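Local coordinates for protein nucleoporin NUP82 (Saccharomyces cerevisiae, PDB 3PBP) that serves as a structural constituent of the nuclear pore complex, its N-terminal domain taking part in the interaction with the nucleoporin NUP116, at residues 28-31 with 32-35; 44-48 with 49-53; 100-103 with 104-107. The protein carries 1 engineered substitution. One frame throughout, in Å; residues are numbered along the deposited sequence.

Contact 1 (28-31 with 32-35); sequences SSQN and GTRI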
loop_
_atom_site.group_PDB
_atom_site.type_symbol
_atom_site.label_atom_id
_atom_site.label_comp_id
_atom_site.label_asym_id
_atom_site.label_seq_id
_atom_site.Cartn_x
_atom_site.Cartn_y
_atom_site.Cartn_z
ATOM N N SER A 28 -14.850 1.916 -19.197
ATOM C CA SER A 28 -14.642 1.355 -20.517
ATOM C C SER A 28 -13.790 0.127 -20.311
ATOM O O SER A 28 -13.264 -0.096 -19.230
ATOM C CB SER A 28 -13.970 2.346 -21.467
ATOM O OG SER A 28 -12.655 2.636 -21.051
ATOM N N SER A 29 -13.656 -0.669 -21.359
ATOM C CA SER A 29 -12.923 -1.923 -21.282
ATOM C C SER A 29 -12.387 -2.278 -22.670
ATOM O O SER A 29 -12.839 -1.720 -23.678
ATOM C CB SER A 29 -13.901 -3.011 -20.825
ATOM O OG SER A 29 -13.291 -3.884 -19.911
ATOM N N GLN A 30 -11.448 -3.217 -22.724
ATOM C CA GLN A 30 -10.874 -3.666 -23.990
ATOM C C GLN A 30 -10.529 -2.530 -24.960
ATOM O O GLN A 30 -11.127 -2.385 -26.030
ATOM C CB GLN A 30 -11.826 -4.662 -24.655
ATOM C CG GLN A 30 -12.200 -5.827 -23.752
ATOM C CD GLN A 30 -13.064 -6.876 -24.447
ATOM O OE1 GLN A 30 -13.564 -6.666 -25.561
ATOM N NE2 GLN A 30 -13.255 -8.007 -23.784
ATOM N N ASN A 31 -9.554 -1.720 -24.567
ATOM C CA ASN A 31 -9.095 -0.601 -25.379
ATOM C C ASN A 31 -10.181 0.409 -25.768
ATOM O O ASN A 31 -10.240 0.850 -26.914
ATOM C CB ASN A 31 -8.399 -1.137 -26.630
ATOM C CG ASN A 31 -7.551 -0.090 -27.311
ATOM O OD1 ASN A 31 -6.780 0.633 -26.663
ATOM N ND2 ASN A 31 -7.674 -0.006 -28.626
ATOM N N GLY A 32 -11.018 0.778 -24.790
ATOM C CA GLY A 32 -12.090 1.743 -24.998
ATOM C C GLY A 32 -13.171 1.262 -25.948
ATOM O O GLY A 32 -13.935 2.046 -26.521
ATOM N N THR A 33 -13.246 -0.053 -26.090
ATOM C CA THR A 33 -14.182 -0.685 -26.992
ATOM C C THR A 33 -15.526 -1.006 -26.344
ATOM O O THR A 33 -16.546 -0.954 -27.004
ATOM C CB THR A 33 -13.496 -1.954 -27.604
ATOM O OG1 THR A 33 -13.568 -1.885 -29.031
ATOM C CG2 THR A 33 -14.123 -3.262 -27.106
ATOM N N ARG A 34 -15.539 -1.318 -25.052
ATOM C CA ARG A 34 -16.798 -1.643 -24.364
ATOM C C ARG A 34 -17.097 -0.575 -23.326
ATOM O O ARG A 34 -16.218 -0.202 -22.560
ATOM C CB ARG A 34 -16.712 -2.972 -23.612
ATOM C CG ARG A 34 -16.188 -4.178 -24.366
ATOM C CD ARG A 34 -15.511 -5.058 -23.337
ATOM N NE ARG A 34 -16.174 -6.332 -23.103
ATOM C CZ ARG A 34 -15.997 -7.059 -22.006
ATOM N NH1 ARG A 34 -15.198 -6.629 -21.041
ATOM N NH2 ARG A 34 -16.585 -8.240 -21.892
ATOM N N ILE A 35 -18.343 -0.116 -23.272
ATOM C CA ILE A 35 -18.747 0.919 -22.325
ATOM C C ILE A 35 -19.727 0.416 -21.267
ATOM O O ILE A 35 -20.652 -0.330 -21.587
ATOM C CB ILE A 35 -19.418 2.093 -23.070
ATOM C CG1 ILE A 35 -18.412 2.752 -24.008
ATOM C CG2 ILE A 35 -19.971 3.107 -22.072
ATOM C CD1 ILE A 35 -19.063 3.719 -24.971
#
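The β-hairpin of strands 24-29 and 34-39 closes here through a type I' turn from Q30 to T33, with N31 and G32 at its corner. S29 and R34 form the last antiparallel hydrogen-bonded pair before the turn. R34 N gives a nearly straight bond to S29 O (3.1 Å, 169°), whereas the return bond from S29 N to R34 O is weak. T33 N reaches S29 O as well, at 3.0 Å, so one carbonyl is gripped by two amides, which together close the turn at the end of the strand.

Beside this backbone frame, the amide of Q30 stacks on the guanidinium of R34. Their planes are only 4° apart, and Q30 NE2 sits over the centre of the group, 3.4 Å from R34 CZ. R34 CG stands opposite its own carbonyl carbon (chi1 -50°), and a bend at chi3 lays one face of the guanidinium against the Q30 amide. S29 CB lies at the edge of the same group, while S29 OG bonds to S76 O. With an alanine at R34, the Q30 amide would probably lose its stacking partner and W95 its cation-pi contact. On the face that carries S28 and I35, S28 OG bonds to Y428 O of strand 425-431. Along the hairpin's second strand, backbone bonds from T33 to V48 and from I35 to Y46 tie the hairpin to strand 42-47.

Contact 2 (44-48 with 49-53); sequences RWYNV and LTDSL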
loop_
_atom_site.group_PDB
_atom_site.type_symbol
_atom_site.label_atom_id
_atom_site.label_comp_id
_atom_site.label_asym_id
_atom_site.label_seq_id
_atom_site.Cartn_x
_atom_site.Cartn_y
_atom_site.Cartn_z
ATOM N N ARG A 44 -25.846 -0.247 -17.616
ATOM C CA ARG A 44 -25.991 -0.262 -19.062
ATOM C C ARG A 44 -24.625 -0.653 -19.622
ATOM O O ARG A 44 -23.598 -0.127 -19.192
ATOM C CB ARG A 44 -26.372 1.109 -19.588
ATOM C CG ARG A 44 -27.789 1.480 -19.334
ATOM C CD ARG A 44 -28.114 2.788 -20.034
ATOM N NE ARG A 44 -29.477 3.221 -19.746
ATOM C CZ ARG A 44 -29.994 4.391 -20.110
ATOM N NH1 ARG A 44 -29.261 5.265 -20.786
ATOM N NH2 ARG A 44 -31.244 4.693 -19.782
ATOM N N TRP A 45 -24.602 -1.590 -20.561
ATOM C CA TRP A 45 -23.345 -2.017 -21.152
ATOM C C TRP A 45 -23.513 -2.107 -22.653
ATOM O O TRP A 45 -24.522 -2.595 -23.140
ATOM C CB TRP A 45 -22.905 -3.360 -20.555
ATOM C CG TRP A 45 -23.807 -4.536 -20.841
ATOM C CD1 TRP A 45 -23.660 -5.459 -21.835
ATOM C CD2 TRP A 45 -24.948 -4.947 -20.083
ATOM N NE1 TRP A 45 -24.627 -6.423 -21.738
ATOM C CE2 TRP A 45 -25.434 -6.136 -20.672
ATOM C CE3 TRP A 45 -25.605 -4.432 -18.958
ATOM C CZ2 TRP A 45 -26.553 -6.816 -20.177
ATOM C CZ3 TRP A 45 -26.724 -5.113 -18.463
ATOM C CH2 TRP A 45 -27.181 -6.290 -19.071
ATOM N N TYR A 46 -22.524 -1.630 -23.391
ATOM C CA TYR A 46 -22.623 -1.657 -24.836
ATOM C C TYR A 46 -21.260 -1.882 -25.450
ATOM O O TYR A 46 -20.303 -1.181 -25.117
ATOM C CB TYR A 46 -23.210 -0.328 -25.304
ATOM C CG TYR A 46 -23.166 -0.039 -26.781
ATOM C CD1 TYR A 46 -24.030 -0.674 -27.674
ATOM C CD2 TYR A 46 -22.306 0.928 -27.276
ATOM C CE1 TYR A 46 -24.042 -0.337 -29.033
ATOM C CE2 TYR A 46 -22.304 1.273 -28.621
ATOM C CZ TYR A 46 -23.171 0.643 -29.495
ATOM O OH TYR A 46 -23.148 1.010 -30.824
ATOM N N ASN A 47 -21.165 -2.880 -26.324
ATOM C CA ASN A 47 -19.909 -3.150 -26.998
ATOM C C ASN A 47 -19.937 -2.438 -28.345
ATOM O O ASN A 47 -20.654 -2.824 -29.264
ATOM C CB ASN A 47 -19.688 -4.645 -27.206
ATOM C CG ASN A 47 -18.355 -4.936 -27.849
ATOM O OD1 ASN A 47 -18.056 -4.434 -28.926
ATOM N ND2 ASN A 47 -17.541 -5.737 -27.185
ATOM N N VAL A 48 -19.147 -1.378 -28.430
ATOM C CA VAL A 48 -19.027 -0.556 -29.615
ATOM C C VAL A 48 -18.833 -1.295 -30.953
ATOM O O VAL A 48 -19.285 -0.805 -31.992
ATOM C CB VAL A 48 -17.882 0.463 -29.387
ATOM C CG1 VAL A 48 -17.386 1.027 -30.693
ATOM C CG2 VAL A 48 -18.384 1.580 -28.481
ATOM N N LEU A 49 -18.191 -2.463 -30.943
ATOM C CA LEU A 49 -17.946 -3.188 -32.188
ATOM C C LEU A 49 -18.867 -4.378 -32.412
ATOM O O LEU A 49 -18.984 -4.888 -33.535
ATOM C CB LEU A 49 -16.517 -3.718 -32.214
ATOM C CG LEU A 49 -15.369 -2.792 -31.851
ATOM C CD1 LEU A 49 -14.079 -3.599 -31.800
ATOM C CD2 LEU A 49 -15.290 -1.642 -32.855
ATOM N N THR A 50 -19.532 -4.801 -31.347
ATOM C CA THR A 50 -20.380 -5.990 -31.372
ATOM C C THR A 50 -21.899 -5.858 -31.325
ATOM O O THR A 50 -22.612 -6.666 -31.935
ATOM C CB THR A 50 -19.958 -6.907 -30.214
ATOM O OG1 THR A 50 -18.818 -7.664 -30.623
ATOM C CG2 THR A 50 -21.117 -7.823 -29.754
ATOM N N ASP A 51 -22.398 -4.876 -30.577
ATOM C CA ASP A 51 -23.836 -4.696 -30.448
ATOM C C ASP A 51 -24.392 -3.627 -31.377
ATOM O O ASP A 51 -23.651 -2.880 -32.027
ATOM C CB ASP A 51 -24.210 -4.317 -29.012
ATOM C CG ASP A 51 -23.582 -5.221 -27.975
ATOM O OD1 ASP A 51 -23.474 -6.440 -28.229
ATOM O OD2 ASP A 51 -23.211 -4.714 -26.894
ATOM N N SER A 52 -25.717 -3.585 -31.445
ATOM C CA SER A 52 -26.407 -2.577 -32.233
ATOM C C SER A 52 -27.250 -1.811 -31.208
ATOM O O SER A 52 -27.648 -0.673 -31.431
ATOM C CB SER A 52 -27.288 -3.219 -33.320
ATOM O OG SER A 52 -28.236 -4.116 -32.772
ATOM N N LEU A 53 -27.497 -2.449 -30.070
ATOM C CA LEU A 53 -28.267 -1.840 -28.991
ATOM C C LEU A 53 -27.537 -2.092 -27.692
ATOM O O LEU A 53 -26.727 -3.013 -27.606
ATOM C CB LEU A 53 -29.655 -2.467 -28.899
ATOM C CG LEU A 53 -30.654 -2.043 -29.970
ATOM C CD1 LEU A 53 -31.747 -3.107 -30.092
ATOM C CD2 LEU A 53 -31.220 -0.675 -29.625
#
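N47 meets L49, T50 and D51 through five hydrogen bonds that fold the chain back on itself just past strand 42-47. Two end on the side-chain oxygen: L49 N comes to N47 OD1 in the carbonyl plane at 2.8 Å, and T50 N comes to it from above that plane at 2.9 Å. With CG anti to the backbone N (chi1 -177°), N47 OD1 is brought forward to these two N-H groups. The main-chain oxygen is gripped twice too, by a straight bond from D51 N to N47 O (3.0 Å, 173°) and a more bent one from T50 N, which is thus shared between N47 O and N47 OD1. In return D51 OD2 accepts N47 N at 2.8 Å, met from above the carboxylate plane, which ties D51 to the strand end.

The remaining contacts are van der Waals. L53 O lies at the edge of the Y46 ring, 3.6 Å from Y46 CD1, and D51 CB approaches the ring obliquely. V48 CG1 touches L49 CD2 at 4.0 Å.

Residues 47-51 form an Asx motif, with OD1 taking the N-H groups two and three residues on and the main-chain O those three and four on; it opens the surface loop between antiparallel strands 42-47 and 55-58.

Contact 3 (100-103 with 104-107); sequences VEDV and SIQD
The carboxamide of Q106 reaches back to the chain ahead of the helix: Q106 NE2 lies 2.6 Å from V100 O in a weak, bent hydrogen bond, and Q106 CD is 3.5 Å from E101 O. Its chain, extended beyond CG (chi2 -178°), carries the amide to V100 O, and Q106 OE1 has a weak partner in R61. The carboxylate of D102 takes a weak bond from S104 OG at D102 OD1 (3.1 Å), while I105 CD1 comes within 3.8 Å of D102 OD2. The third flat group, the carboxylate of D107, forms a salt bridge with R61 and a hydrogen bond with H62.

These groups belong to the first turn of the short helix 103-107 and its approach, in the connection between strands 87-92 and 110-115. D102 holds the N-cap position, yet its side chain makes no capping bond. Regular helical bonding starts at its carbonyl, with Q106 N to D102 O at 2.9 Å nearly along the C=O axis, followed by D107 N to V103 O at 3.2 Å.

The I105 side chain crosses that of D102, and its CG2 makes an apolar contact with V100 CG1, which also touches Q106 CG. V100 and Q106 rest in addition against L57 of strand 55-58.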
loop_
_atom_site.group_PDB
_atom_site.type_symbol
_atom_site.label_atom_id
_atom_site.label_comp_id
_atom_site.label_asym_id
_atom_site.label_seq_id
_atom_site.Cartn_x
_atom_site.Cartn_y
_atom_site.Cartn_z
ATOM N N VAL A 100 -32.056 -10.091 -19.933
ATOM C CA VAL A 100 -31.925 -10.499 -18.539
ATOM C C VAL A 100 -33.228 -10.256 -17.779
ATOM O O VAL A 100 -33.377 -9.250 -17.085
ATOM C CB VAL A 100 -30.787 -9.730 -17.845
ATOM C CG1 VAL A 100 -30.285 -10.522 -16.655
ATOM C CG2 VAL A 100 -29.667 -9.461 -18.828
ATOM N N GLU A 101 -34.168 -11.188 -17.913
ATOM C CA GLU A 101 -35.464 -11.083 -17.251
ATOM C C GLU A 101 -35.556 -11.966 -16.016
ATOM O O GLU A 101 -35.849 -11.479 -14.924
ATOM C CB GLU A 101 -36.574 -11.457 -18.224
ATOM C CG GLU A 101 -37.583 -10.349 -18.434
ATOM C CD GLU A 101 -37.821 -10.053 -19.907
ATOM O OE1 GLU A 101 -36.874 -9.603 -20.586
ATOM O OE2 GLU A 101 -38.952 -10.274 -20.392
ATOM N N ASP A 102 -35.317 -13.261 -16.200
ATOM C CA ASP A 102 -35.348 -14.230 -15.106
ATOM C C ASP A 102 -34.833 -13.640 -13.807
ATOM O O ASP A 102 -33.663 -13.287 -13.712
ATOM C CB ASP A 102 -34.472 -15.433 -15.442
ATOM C CG ASP A 102 -35.270 -16.686 -15.676
ATOM O OD1 ASP A 102 -36.044 -17.080 -14.774
ATOM O OD2 ASP A 102 -35.114 -17.281 -16.766
ATOM N N VAL A 103 -35.694 -13.536 -12.804
ATOM C CA VAL A 103 -35.264 -13.011 -11.516
ATOM C C VAL A 103 -34.120 -13.887 -10.995
ATOM O O VAL A 103 -33.224 -13.408 -10.296
ATOM C CB VAL A 103 -36.425 -13.018 -10.495
ATOM C CG1 VAL A 103 -35.908 -12.658 -9.104
ATOM C CG2 VAL A 103 -37.510 -12.042 -10.949
ATOM N N SER A 104 -34.154 -15.171 -11.355
ATOM C CA SER A 104 -33.127 -16.127 -10.942
ATOM C C SER A 104 -31.802 -15.863 -11.668
ATOM O O SER A 104 -30.728 -16.018 -11.089
ATOM C CB SER A 104 -33.599 -17.559 -11.224
ATOM O OG SER A 104 -33.891 -17.736 -12.600
ATOM N N ILE A 105 -31.892 -15.467 -12.937
ATOM C CA ILE A 105 -30.715 -15.173 -13.747
ATOM C C ILE A 105 -30.084 -13.832 -13.370
ATOM O O ILE A 105 -28.870 -13.656 -13.484
ATOM C CB ILE A 105 -31.063 -15.166 -15.262
ATOM C CG1 ILE A 105 -31.235 -16.604 -15.758
ATOM C CG2 ILE A 105 -29.981 -14.453 -16.052
ATOM C CD1 ILE A 105 -31.426 -16.730 -17.268
ATOM N N GLN A 106 -30.907 -12.891 -12.914
ATOM C CA GLN A 106 -30.414 -11.575 -12.529
ATOM C C GLN A 106 -29.706 -11.629 -11.196
ATOM O O GLN A 106 -28.821 -10.821 -10.924
ATOM C CB GLN A 106 -31.559 -10.575 -12.432
ATOM C CG GLN A 106 -32.314 -10.371 -13.728
ATOM C CD GLN A 106 -33.407 -9.332 -13.595
ATOM O OE1 GLN A 106 -34.159 -9.325 -12.612
ATOM N NE2 GLN A 106 -33.511 -8.452 -14.585
ATOM N N ASP A 107 -30.105 -12.567 -10.349
ATOM C CA ASP A 107 -29.473 -12.694 -9.045
ATOM C C ASP A 107 -28.134 -13.372 -9.236
ATOM O O ASP A 107 -27.254 -13.298 -8.376
ATOM C CB ASP A 107 -30.347 -13.520 -8.102
ATOM C CG ASP A 107 -31.687 -12.864 -7.827
ATOM O OD1 ASP A 107 -31.935 -11.780 -8.399
ATOM O OD2 ASP A 107 -32.488 -13.431 -7.044
#

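The three contacts follow in series along the N-terminal β-propeller domain. Contacts 1 and 2, with centres 10 Å apart, share the four-stranded antiparallel sheet of strands 24-29 to 55-58 and meet directly across neighbouring strands 34-39 and 42-47, which bond to each other through their backbones. Contact 3 belongs to the connection between the last two strands of the following sheet, that of strands 70-73 to 110-115. Its centre is 20 Å from that of contact 2, which it touches where W45 packs on V100; from contact 1 its nearest atoms are about 13 Å away. W95 receives both R34 and W45, so the chain leading into contact 3 also joins the two successive sheets.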